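Local structure of chitinase A (Pteris ryukyuensis, 5YLG) at residues F27-N31 and V44-S48. The protein probably hydrolyses chitin as a family 18 glycosyl hydrolase, the part modelled being its LysM domain, a probable chitin-binding module. Numbering follows the deposited sequence.
Sequences FESWN and VVCVS. With ZN (zinc ion), chain H.
Residues 27-31, which begin on helix 24-29, lie beside the edge of strand 44-46, with the CA of W30 6.1 Å from the CA of C46 and the CA of F27 6.5 Å from that of V47. No backbone-to-backbone bond joins them; the carboxamide of N31 does the work, imitating a peptide group against C46. Its OD1 takes the N-H of C46 at 2.8 Å, on a lone pair and nearly straight (172°), while ND2 gives a hydrogen to C46 O, also at 2.8 Å and within the amide plane. The other hydrogen of ND2 goes back to F27 O at 2.8 Å, so three bonds fix the rotation of the amide. F27 O is shared: W30 N reaches it from the opposite face of the carbonyl plane. With chi1 at 177°, CG anti to the backbone N, the F27 ring lies beneath this network, and N31 ND2 sits 3.4 Å above its plane, over the centre. V45 CG2 meets the same ring at its edge, as does V47 CG1, while I16 and S17 of helix 13-20 pack on it from elsewhere. This is the compact βααβ fold of a LysM domain: the second helix is tied here to the last strand, which pairs antiparallel with strand 4-6. Farther along, the W30 indole lays one face against S48, the last modelled residue, its CZ3 3.6 Å from S48 CA, and F27 N lies over the opposite face. S48 OG is itself held by T3. C46 CB packs against W30 O and CB, and its SG continues into the disulfide with C2, linking the strand to the start of the chain. Facing away from the strand, E28 binds a zinc ion through both carboxylate oxygens, unequally, OE2 being the longer at 2.5 Å.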
loop_
_atom_site.group_PDB
_atom_site.type_symbol
_atom_site.label_atom_id
_atom_site.label_comp_id
_atom_site.label_asym_id
_atom_site.label_seq_id
_atom_site.Cartn_x
_atom_site.Cartn_y
_atom_site.Cartn_z
ATOM N N PHE A 27 -0.656 -1.850 -7.382
ATOM C CA PHE A 27 -0.297 -2.011 -5.989
ATOM C C PHE A 27 -0.915 -3.238 -5.389
ATOM O O PHE A 27 -0.273 -4.015 -4.695
ATOM C CB PHE A 27 -0.785 -0.777 -5.199
ATOM C CG PHE A 27 -0.538 -0.829 -3.736
ATOM C CD1 PHE A 27 0.656 -0.452 -3.164
ATOM C CD2 PHE A 27 -1.584 -1.224 -2.918
ATOM C CE1 PHE A 27 0.800 -0.518 -1.793
ATOM C CE2 PHE A 27 -1.420 -1.319 -1.565
ATOM C CZ PHE A 27 -0.199 -0.926 -1.027
ATOM N N GLU A 28 -2.183 -3.472 -5.633
ATOM C CA GLU A 28 -2.787 -4.636 -5.120
ATOM C C GLU A 28 -2.155 -5.933 -5.636
ATOM O O GLU A 28 -1.972 -6.889 -4.894
ATOM C CB GLU A 28 -4.270 -4.622 -5.434
ATOM C CG GLU A 28 -5.096 -3.581 -4.708
ATOM C CD GLU A 28 -6.545 -3.403 -5.193
ATOM O OE1 GLU A 28 -6.947 -3.974 -6.236
ATOM O OE2 GLU A 28 -7.228 -2.651 -4.498
ATOM N N SER A 29 -1.762 -5.928 -6.914
ATOM C CA SER A 29 -1.153 -7.106 -7.531
ATOM C C SER A 29 0.177 -7.438 -6.886
ATOM O O SER A 29 0.624 -8.615 -6.936
ATOM C CB SER A 29 -1.052 -6.907 -9.058
ATOM O OG SER A 29 0.095 -6.281 -9.360
ATOM N N TRP A 30 0.823 -6.489 -6.263
ATOM C CA TRP A 30 2.087 -6.696 -5.576
ATOM C C TRP A 30 1.917 -6.977 -4.088
ATOM O O TRP A 30 2.880 -7.212 -3.364
ATOM C CB TRP A 30 2.971 -5.457 -5.685
ATOM C CG TRP A 30 3.170 -4.974 -7.077
ATOM C CD1 TRP A 30 3.114 -5.751 -8.220
ATOM C CD2 TRP A 30 3.415 -3.657 -7.513
ATOM N NE1 TRP A 30 3.313 -4.992 -9.312
ATOM C CE2 TRP A 30 3.474 -3.689 -8.941
ATOM C CE3 TRP A 30 3.544 -2.444 -6.869
ATOM C CZ2 TRP A 30 3.673 -2.551 -9.702
ATOM C CZ3 TRP A 30 3.704 -1.303 -7.646
ATOM C CH2 TRP A 30 3.801 -1.363 -9.018
ATOM N N ASN A 31 0.673 -7.036 -3.564
ATOM C CA ASN A 31 0.353 -7.113 -2.185
ATOM C C ASN A 31 -0.671 -8.163 -1.779
ATOM O O ASN A 31 -1.460 -7.955 -0.888
ATOM C CB ASN A 31 0.013 -5.684 -1.658
ATOM C CG ASN A 31 1.204 -4.807 -1.540
ATOM O OD1 ASN A 31 2.007 -5.032 -0.577
ATOM N ND2 ASN A 31 1.396 -3.879 -2.435
ATOM N N VAL A 44 3.738 -3.772 6.547
ATOM C CA VAL A 44 4.675 -3.541 5.515
ATOM C C VAL A 44 4.040 -3.911 4.162
ATOM O O VAL A 44 3.451 -4.990 4.014
ATOM C CB VAL A 44 5.930 -4.386 5.694
ATOM C CG1 VAL A 44 6.859 -4.275 4.549
ATOM C CG2 VAL A 44 6.573 -3.932 7.021
ATOM N N VAL A 45 4.138 -2.988 3.209
ATOM C CA VAL A 45 3.601 -3.206 1.847
ATOM C C VAL A 45 4.648 -3.038 0.813
ATOM O O VAL A 45 5.689 -2.421 1.051
ATOM C CB VAL A 45 2.400 -2.246 1.623
ATOM C CG1 VAL A 45 1.347 -2.470 2.634
ATOM C CG2 VAL A 45 2.849 -0.789 1.595
ATOM N N CYS A 46 4.429 -3.556 -0.363
ATOM C CA CYS A 46 5.249 -3.340 -1.524
ATOM C C CYS A 46 4.793 -2.228 -2.364
ATOM O O CYS A 46 3.604 -2.149 -2.725
ATOM C CB CYS A 46 5.218 -4.599 -2.354
ATOM S SG CYS A 46 6.000 -6.046 -1.589
ATOM N N VAL A 47 5.732 -1.345 -2.730
ATOM C CA VAL A 47 5.412 -0.225 -3.555
ATOM C C VAL A 47 6.139 -0.263 -4.974
ATOM O O VAL A 47 6.058 0.695 -5.681
ATOM C CB VAL A 47 5.581 1.120 -2.835
ATOM C CG1 VAL A 47 4.734 1.280 -1.627
ATOM C CG2 VAL A 47 7.036 1.344 -2.371
ATOM N N SER A 48 6.706 -1.392 -5.305
ATOM C CA SER A 48 7.186 -1.646 -6.685
ATOM C C SER A 48 7.291 -3.122 -6.776
ATOM O O SER A 48 6.882 -3.868 -5.881
ATOM C CB SER A 48 8.600 -0.979 -6.911
ATOM O OG SER A 48 9.616 -1.729 -6.259
HETATM ZN ZN ZN H . -8.682 -3.357 -6.365
#